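Local coordinates for protein SnoN,Epimerase SnoN (Streptomyces nogalater, PDB 5EP9) that acts as a non-heme iron, 2-oxoglutarate-dependent epimerase in the biosynthesis of the polyketide nogalamycin, at residues S73-W76 / G81-M84; E34-R39 / G44-P49; T96-A101 / T276-P281. One frame throughout, in Å; residues are numbered along the deposited sequence.

Contact 1: residues S73-W76 / G81-M84; sequences SVRW and GTVM. With AKG (2-oxoglutaric acid), chain E.
Trp76 and Met84 form an antiparallel hydrogen-bonded pair, Trp76 N to Met84 O at 2.9 Å and Met84 N to Trp76 O at 3.1 Å, and a classic beta bulge sets Val83 as well as Met84 against Trp76. Trp76 O thus takes a second N-H, from Val83 N at 2.9 Å. On the indole, Val83 CG1 lies over one face, 4.0 Å from the centroid of the six-membered ring, a CH-pi contact. Met84 meets the ring differently: its CG packs on Trp76 CE3 at 3.7 Å, and its SD stands at the edge, a Met-aromatic contact. A bend in the Met84 chain (chi3 71°) turns CE to 3.4 Å from O4 of the bound 2-oxoglutarate. Further out, Thr82 OG1 lies in the guanidinium plane of Arg75 and takes NE at 2.9 Å, nearly straight, and NH2 over a longer, more bent bond; Asp134 also bonds this hydroxyl. The hairpin ends the larger sheet of what is probably a cupin-type double-stranded beta-helix, as in the PhyH family, with strand 74-77 outermost and strand 82-87 beside strand 118-128. Thr139, on strand 139-142 of the smaller sheet, touches Trp76, Val83 and Met84.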
loop_
_atom_site.group_PDB
_atom_site.type_symbol
_atom_site.label_atom_id
_atom_site.label_comp_id
_atom_site.label_asym_id
_atom_site.label_seq_id
_atom_site.Cartn_x
_atom_site.Cartn_y
_atom_site.Cartn_z
ATOM N N SER A 73 -11.919 3.939 12.924
ATOM C CA SER A 73 -10.556 3.880 12.507
ATOM C C SER A 73 -9.686 3.195 13.569
ATOM O O SER A 73 -10.122 2.935 14.699
ATOM C CB SER A 73 -10.051 5.289 12.187
ATOM O OG SER A 73 -10.186 6.075 13.306
ATOM N N VAL A 74 -8.451 2.960 13.191
ATOM C CA VAL A 74 -7.478 2.321 14.054
ATOM C C VAL A 74 -6.244 3.243 14.236
ATOM O O VAL A 74 -5.738 3.847 13.319
ATOM C CB VAL A 74 -7.073 0.930 13.500
ATOM C CG1 VAL A 74 -5.952 0.304 14.374
ATOM C CG2 VAL A 74 -8.292 0.013 13.458
ATOM N N ARG A 75 -5.851 3.420 15.486
ATOM C CA ARG A 75 -4.608 4.160 15.776
ATOM C C ARG A 75 -3.373 3.178 15.749
ATOM O O ARG A 75 -3.323 2.245 16.503
ATOM C CB ARG A 75 -4.699 4.887 17.079
ATOM C CG ARG A 75 -3.398 5.629 17.459
ATOM C CD ARG A 75 -3.522 6.338 18.784
ATOM N NE ARG A 75 -2.191 6.839 19.155
ATOM C CZ ARG A 75 -1.330 6.271 19.975
ATOM N NH1 ARG A 75 -1.640 5.145 20.587
ATOM N NH2 ARG A 75 -0.171 6.889 20.236
ATOM N N TRP A 76 -2.434 3.465 14.871
ATOM C CA TRP A 76 -1.074 2.947 14.896
ATOM C C TRP A 76 -0.176 3.913 15.700
ATOM O O TRP A 76 0.211 4.996 15.262
ATOM C CB TRP A 76 -0.514 2.764 13.483
ATOM C CG TRP A 76 0.918 2.143 13.375
ATOM C CD1 TRP A 76 1.705 1.681 14.391
ATOM C CD2 TRP A 76 1.672 1.924 12.159
ATOM N NE1 TRP A 76 2.900 1.202 13.881
ATOM C CE2 TRP A 76 2.900 1.337 12.514
ATOM C CE3 TRP A 76 1.401 2.137 10.811
ATOM C CZ2 TRP A 76 3.888 0.997 11.552
ATOM C CZ3 TRP A 76 2.372 1.789 9.820
ATOM C CH2 TRP A 76 3.601 1.229 10.200
ATOM N N GLY A 81 4.859 8.105 19.745
ATOM C CA GLY A 81 3.567 8.823 19.565
ATOM C C GLY A 81 2.753 8.213 18.443
ATOM O O GLY A 81 2.923 7.067 18.103
ATOM N N THR A 82 1.937 9.035 17.811
ATOM C CA THR A 82 1.063 8.562 16.774
ATOM C C THR A 82 1.678 8.583 15.376
ATOM O O THR A 82 1.844 9.604 14.721
ATOM C CB THR A 82 -0.273 9.294 16.746
ATOM O OG1 THR A 82 -0.866 9.213 18.057
ATOM C CG2 THR A 82 -1.214 8.703 15.669
ATOM N N VAL A 83 1.800 7.370 14.893
ATOM C CA VAL A 83 2.323 7.087 13.579
ATOM C C VAL A 83 1.267 7.452 12.571
ATOM O O VAL A 83 1.543 8.116 11.579
ATOM C CB VAL A 83 2.745 5.604 13.440
ATOM C CG1 VAL A 83 3.275 5.369 12.070
ATOM C CG2 VAL A 83 3.831 5.187 14.475
ATOM N N MET A 84 0.066 6.970 12.817
ATOM C CA MET A 84 -1.069 7.242 11.945
ATOM C C MET A 84 -2.399 6.751 12.516
ATOM O O MET A 84 -2.429 5.922 13.406
ATOM C CB MET A 84 -0.932 6.604 10.555
ATOM C CG MET A 84 -0.855 5.088 10.582
ATOM S SD MET A 84 -0.817 4.549 8.835
ATOM C CE MET A 84 0.827 5.072 8.326
HETATM C C1 AKG E . 2.917 1.209 3.170
HETATM O O1 AKG E . 3.358 0.040 3.022
HETATM O O2 AKG E . 2.087 1.716 2.377
HETATM C C2 AKG E . 3.424 2.051 4.279
HETATM O O5 AKG E . 4.267 1.571 5.064
HETATM C C3 AKG E . 2.853 3.482 4.405
HETATM C C4 AKG E . 3.521 4.390 5.432
HETATM C C5 AKG E . 2.937 5.777 5.572
HETATM O O3 AKG E . 2.025 6.135 4.805
HETATM O O4 AKG E . 3.349 6.542 6.497
#

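Contact 2: residues E34-R39 / G44-P49; sequences ERLAAR and GYVHVP
Val46 CG2 packs against Leu36 and Arg39 of the helix, meeting Leu36 CD1 at 3.9 Å. The same methyl touches Arg39 NH1 at 3.7 Å. It reaches the helix because it lies anti to the Val46 backbone N, while CG1 takes the place between N and the carbonyl carbon (chi1 83°). Leu36 and Arg39, one turn apart on the helix, each run at about a right angle to the valine, both touching that one methyl. Leu36 CD1 spans further along the strand and meets Val48 CG2 at 4.2 Å. No direct hydrogen bond joins the two segments; a water does instead, accepting from His47 N at 2.9 Å and weakly from Arg39 NH1 at 3.5 Å, at the edge of the guanidinium. His47 turns its imidazole away to Asp215.

The two segments are joined by the end of the helix: Gly44, with positive phi (92°), is the first residue to leave it, and the chain returns as strand 45-48, whose axis comes within 8.0 Å of that of the helix segment. Tyr45 points the other way, to stack on Phe175 and touch His219. Strand 45-48 is outermost in the larger sheet, bonded to strand 216-220, and helix 104-114 closes the hydrophobic side, Leu109 against Leu36 and Leu113 against Val46.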
loop_
_atom_site.group_PDB
_atom_site.type_symbol
_atom_site.label_atom_id
_atom_site.label_comp_id
_atom_site.label_asym_id
_atom_site.label_seq_id
_atom_site.Cartn_x
_atom_site.Cartn_y
_atom_site.Cartn_z
ATOM N N GLU A 34 7.194 0.471 -20.502
ATOM C CA GLU A 34 8.349 -0.413 -20.362
ATOM C C GLU A 34 9.427 0.215 -19.487
ATOM O O GLU A 34 10.031 -0.423 -18.650
ATOM C CB GLU A 34 8.951 -0.832 -21.740
ATOM C CG GLU A 34 9.975 -2.005 -21.670
ATOM C CD GLU A 34 9.958 -2.942 -22.915
ATOM O OE1 GLU A 34 10.584 -2.600 -23.979
ATOM O OE2 GLU A 34 9.317 -4.055 -22.810
ATOM N N ARG A 35 9.614 1.506 -19.673
ATOM C CA ARG A 35 10.603 2.307 -18.885
ATOM C C ARG A 35 10.207 2.413 -17.454
ATOM O O ARG A 35 11.012 2.232 -16.542
ATOM C CB ARG A 35 10.861 3.692 -19.499
ATOM C CG ARG A 35 11.868 3.603 -20.679
ATOM C CD ARG A 35 12.278 4.974 -21.249
ATOM N NE ARG A 35 11.155 5.954 -21.241
ATOM C CZ ARG A 35 10.345 6.267 -22.263
ATOM N NH1 ARG A 35 10.452 5.713 -23.484
ATOM N NH2 ARG A 35 9.370 7.143 -22.034
ATOM N N LEU A 36 8.940 2.562 -17.288
ATOM C CA LEU A 36 8.356 2.620 -15.947
ATOM C C LEU A 36 8.500 1.314 -15.169
ATOM O O LEU A 36 8.874 1.285 -13.992
ATOM C CB LEU A 36 6.899 2.979 -16.095
ATOM C CG LEU A 36 6.240 3.280 -14.786
ATOM C CD1 LEU A 36 6.374 4.780 -14.447
ATOM C CD2 LEU A 36 4.803 2.916 -14.938
ATOM N N ALA A 37 8.191 0.214 -15.854
ATOM C CA ALA A 37 8.334 -1.121 -15.274
ATOM C C ALA A 37 9.842 -1.396 -14.930
ATOM O O ALA A 37 10.140 -2.073 -13.975
ATOM C CB ALA A 37 7.798 -2.183 -16.214
ATOM N N ALA A 38 10.710 -0.984 -15.804
ATOM C CA ALA A 38 12.133 -1.230 -15.633
ATOM C C ALA A 38 12.651 -0.474 -14.384
ATOM O O ALA A 38 13.389 -1.012 -13.593
ATOM C CB ALA A 38 12.908 -0.827 -16.873
ATOM N N ARG A 39 12.187 0.746 -14.212
ATOM C CA ARG A 39 12.404 1.513 -12.994
ATOM C C ARG A 39 11.879 0.810 -11.770
ATOM O O ARG A 39 12.611 0.644 -10.775
ATOM C CB ARG A 39 11.826 2.934 -13.058
ATOM C CG ARG A 39 12.825 3.966 -13.562
ATOM C CD ARG A 39 12.349 5.423 -13.320
ATOM N NE ARG A 39 11.435 5.748 -14.382
ATOM C CZ ARG A 39 10.255 6.409 -14.290
ATOM N NH1 ARG A 39 9.704 6.881 -13.126
ATOM N NH2 ARG A 39 9.580 6.564 -15.433
ATOM N N GLY A 44 12.575 -0.932 -6.996
ATOM C CA GLY A 44 11.635 -1.508 -6.024
ATOM C C GLY A 44 10.471 -0.607 -5.700
ATOM O O GLY A 44 9.681 -0.918 -4.816
ATOM N N TYR A 45 10.429 0.541 -6.368
ATOM C CA TYR A 45 9.309 1.447 -6.290
ATOM C C TYR A 45 9.252 2.237 -7.542
ATOM O O TYR A 45 10.235 2.368 -8.242
ATOM C CB TYR A 45 9.420 2.398 -5.067
ATOM C CG TYR A 45 10.408 3.500 -5.291
ATOM C CD1 TYR A 45 11.753 3.256 -5.187
ATOM C CD2 TYR A 45 9.986 4.755 -5.731
ATOM C CE1 TYR A 45 12.689 4.270 -5.439
ATOM C CE2 TYR A 45 10.894 5.772 -5.950
ATOM C CZ TYR A 45 12.212 5.518 -5.812
ATOM O OH TYR A 45 13.096 6.477 -6.112
ATOM N N VAL A 46 8.117 2.877 -7.760
ATOM C CA VAL A 46 8.025 3.877 -8.824
ATOM C C VAL A 46 6.979 4.912 -8.511
ATOM O O VAL A 46 5.923 4.591 -7.859
ATOM C CB VAL A 46 7.836 3.142 -10.165
ATOM C CG1 VAL A 46 6.394 2.749 -10.443
ATOM C CG2 VAL A 46 8.394 3.925 -11.282
ATOM N N HIS A 47 7.226 6.123 -8.964
ATOM C CA HIS A 47 6.300 7.225 -8.857
ATOM C C HIS A 47 5.544 7.338 -10.173
ATOM O O HIS A 47 6.148 7.446 -11.225
ATOM C CB HIS A 47 7.086 8.529 -8.570
ATOM C CG HIS A 47 6.278 9.786 -8.579
ATOM N ND1 HIS A 47 6.802 10.996 -8.927
ATOM C CD2 HIS A 47 4.989 10.033 -8.269
ATOM C CE1 HIS A 47 5.898 11.933 -8.813
ATOM N NE2 HIS A 47 4.783 11.368 -8.425
ATOM N N VAL A 48 4.225 7.448 -10.082
ATOM C CA VAL A 48 3.367 7.690 -11.269
ATOM C C VAL A 48 2.534 8.927 -11.043
ATOM O O VAL A 48 1.591 8.883 -10.269
ATOM C CB VAL A 48 2.389 6.505 -11.611
ATOM C CG1 VAL A 48 1.622 6.768 -12.903
ATOM C CG2 VAL A 48 3.156 5.215 -11.781
ATOM N N PRO A 49 2.852 9.998 -11.723
ATOM C CA PRO A 49 1.993 11.208 -11.537
ATOM C C PRO A 49 0.590 11.139 -12.189
ATOM O O PRO A 49 0.418 10.475 -13.159
ATOM C CB PRO A 49 2.777 12.327 -12.190
ATOM C CG PRO A 49 3.665 11.637 -13.190
ATOM C CD PRO A 49 3.958 10.237 -12.668
HETATM O O HOH W 1 10.021 6.687 -9.650
#

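Contact 3: residues T96-A101 / T276-P281; sequences TMRRLA and TGDRFP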
loop_
_atom_site.group_PDB
_atom_site.type_symbol
_atom_site.label_atom_id
_atom_site.label_comp_id
_atom_site.label_asym_id
_atom_site.label_seq_id
_atom_site.Cartn_x
_atom_site.Cartn_y
_atom_site.Cartn_z
ATOM N N THR A 96 -17.043 3.167 -2.529
ATOM C CA THR A 96 -16.395 4.205 -3.172
ATOM C C THR A 96 -14.829 3.841 -3.016
ATOM O O THR A 96 -14.124 3.757 -3.987
ATOM C CB THR A 96 -16.743 5.570 -2.547
ATOM O OG1 THR A 96 -18.075 5.928 -2.900
ATOM C CG2 THR A 96 -15.822 6.655 -3.076
ATOM N N MET A 97 -14.451 3.427 -1.836
ATOM C CA MET A 97 -13.190 2.870 -1.671
ATOM C C MET A 97 -12.887 1.558 -2.437
ATOM O O MET A 97 -11.757 1.374 -2.937
ATOM C CB MET A 97 -12.809 2.750 -0.150
ATOM C CG MET A 97 -12.704 4.102 0.538
ATOM S SD MET A 97 -11.499 5.125 -0.361
ATOM C CE MET A 97 -11.763 6.691 0.385
ATOM N N ARG A 98 -13.862 0.711 -2.600
ATOM C CA ARG A 98 -13.651 -0.420 -3.446
ATOM C C ARG A 98 -13.403 -0.009 -4.875
ATOM O O ARG A 98 -12.643 -0.724 -5.575
ATOM C CB ARG A 98 -14.820 -1.452 -3.369
ATOM C CG ARG A 98 -14.450 -2.865 -3.877
ATOM C CD ARG A 98 -15.657 -3.804 -3.734
ATOM N NE ARG A 98 -15.326 -5.239 -3.887
ATOM C CZ ARG A 98 -15.106 -5.868 -5.053
ATOM N NH1 ARG A 98 -15.104 -5.189 -6.203
ATOM N NH2 ARG A 98 -14.913 -7.196 -5.104
ATOM N N ARG A 99 -14.112 1.020 -5.353
ATOM C CA ARG A 99 -13.846 1.478 -6.732
ATOM C C ARG A 99 -12.414 1.972 -6.851
ATOM O O ARG A 99 -11.760 1.796 -7.864
ATOM C CB ARG A 99 -14.804 2.559 -7.240
ATOM C CG ARG A 99 -16.195 1.963 -7.554
ATOM C CD ARG A 99 -17.166 2.914 -8.241
ATOM N NE ARG A 99 -17.990 3.596 -7.273
ATOM C CZ ARG A 99 -17.737 4.790 -6.761
ATOM N NH1 ARG A 99 -16.628 5.495 -7.104
ATOM N NH2 ARG A 99 -18.607 5.257 -5.850
ATOM N N LEU A 100 -11.933 2.638 -5.832
ATOM C CA LEU A 100 -10.513 3.082 -5.861
ATOM C C LEU A 100 -9.531 1.886 -5.846
ATOM O O LEU A 100 -8.502 1.893 -6.527
ATOM C CB LEU A 100 -10.213 4.106 -4.747
ATOM C CG LEU A 100 -8.807 4.605 -4.609
ATOM C CD1 LEU A 100 -8.289 5.251 -5.877
ATOM C CD2 LEU A 100 -8.762 5.547 -3.439
ATOM N N ALA A 101 -9.823 0.920 -4.990
ATOM C CA ALA A 101 -9.019 -0.307 -4.849
ATOM C C ALA A 101 -8.886 -1.102 -6.136
ATOM O O ALA A 101 -7.838 -1.668 -6.433
ATOM C CB ALA A 101 -9.588 -1.191 -3.774
ATOM N N THR A 276 -9.654 -16.247 -2.947
ATOM C CA THR A 276 -10.442 -16.025 -4.174
ATOM C C THR A 276 -11.824 -15.446 -3.876
ATOM O O THR A 276 -12.177 -15.202 -2.719
ATOM C CB THR A 276 -10.686 -17.279 -4.946
ATOM O OG1 THR A 276 -11.310 -18.174 -4.079
ATOM C CG2 THR A 276 -9.416 -17.946 -5.417
ATOM N N GLY A 277 -12.553 -15.140 -4.953
ATOM C CA GLY A 277 -13.863 -14.554 -4.856
ATOM C C GLY A 277 -13.847 -13.038 -4.705
ATOM O O GLY A 277 -12.793 -12.385 -4.762
ATOM N N ASP A 278 -15.027 -12.495 -4.530
ATOM C CA ASP A 278 -15.356 -11.082 -4.203
ATOM C C ASP A 278 -14.592 -10.461 -3.098
ATOM O O ASP A 278 -14.350 -9.279 -3.120
ATOM C CB ASP A 278 -16.865 -10.963 -3.751
ATOM C CG ASP A 278 -17.825 -10.988 -4.916
ATOM O OD1 ASP A 278 -17.307 -10.792 -6.049
ATOM O OD2 ASP A 278 -19.075 -11.204 -4.732
ATOM N N ARG A 279 -14.252 -11.239 -2.108
ATOM C CA ARG A 279 -13.450 -10.748 -0.986
ATOM C C ARG A 279 -11.970 -10.411 -1.367
ATOM O O ARG A 279 -11.330 -9.591 -0.780
ATOM C CB ARG A 279 -13.495 -11.785 0.133
ATOM C CG ARG A 279 -12.651 -11.433 1.351
ATOM C CD ARG A 279 -12.921 -10.021 1.870
ATOM N NE ARG A 279 -12.101 -9.789 3.031
ATOM C CZ ARG A 279 -10.840 -9.328 3.013
ATOM N NH1 ARG A 279 -10.250 -8.974 1.865
ATOM N NH2 ARG A 279 -10.164 -9.216 4.180
ATOM N N PHE A 280 -11.478 -11.082 -2.407
ATOM C CA PHE A 280 -10.057 -10.962 -2.893
ATOM C C PHE A 280 -10.045 -10.877 -4.390
ATOM O O PHE A 280 -9.558 -11.772 -5.068
ATOM C CB PHE A 280 -9.198 -12.123 -2.447
ATOM C CG PHE A 280 -9.152 -12.301 -0.960
ATOM C CD1 PHE A 280 -8.447 -11.429 -0.179
ATOM C CD2 PHE A 280 -9.783 -13.390 -0.335
ATOM C CE1 PHE A 280 -8.367 -11.595 1.210
ATOM C CE2 PHE A 280 -9.725 -13.555 1.044
ATOM C CZ PHE A 280 -9.006 -12.652 1.816
ATOM N N PRO A 281 -10.662 -9.815 -4.934
ATOM C CA PRO A 281 -11.078 -9.898 -6.336
ATOM C C PRO A 281 -9.914 -9.817 -7.279
ATOM O O PRO A 281 -8.999 -8.988 -7.098
ATOM C CB PRO A 281 -12.041 -8.689 -6.494
ATOM C CG PRO A 281 -11.515 -7.716 -5.465
ATOM C CD PRO A 281 -11.192 -8.605 -4.303
#
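One bond carries this contact: Arg98 NH2 donates to Asp278 O at 2.9 Å, with an N-H...O angle of 153°. The nitrogen approaches in the carbonyl plane, on a lone pair, and the oxygen in turn lies close to the guanidinium plane. The carboxylate of the same aspartate takes a lesser part. Its OD1 is 4.4 Å from Arg98 NH2 and well out of the guanidinium plane, too far for a salt bridge, though the opposite charges may still add a weak attraction.

Arg98 gets there by stretching: CG is anti to the backbone N (chi1 -161°), and the chain stays extended as far as NE, carrying the guanidinium off the helix. Pro281 comes to meet it from the opposite direction, with Pro281 CB and CG both 3.5 Å from Arg98 NH2, at a slant to the guanidinium. Asp278 lies within a type I turn from Gly277 to Phe280, closed by Phe280 N to Gly277 O at 3.0 Å, and Pro281 follows directly after it. Arg279, whose side chain starts away from the helix, places its CG over the face of the Phe280 ring and bonds Pro262 O through NH2.

This is a surface contact between a helix of the 14-202 part of the engineered chain and a loop of the 203-305 part, away from the iron and 2-oxoglutarate. The loop is tied to strand 118-128: Pro281 pairs by its backbone with Leu120, and Arg119 bonds Phe280 O. Helix 95-101 rests on the same strand through Ala101, against Leu120 and Leu123.

Contacts 1 and 2 sit at the two outermost strands of the same antiparallel sheet, on opposite sides of the chain's centre, with their own centres 30 Å apart. The iron and 2-oxoglutarate lie nearer the first: Met84 lines the pocket, and the Trp76 side chain is about 6 Å from the iron. From contact 2, the Tyr45 side chain comes only within about 10 Å of the 2-oxoglutarate, though it borders His219. Contact 3, away from these sites, is centred 24 Å from the centre of each of the others. Contacts 1 and 2 lie within the 14-202 part of the engineered chain; contact 3 joins that part to the 203-305 part.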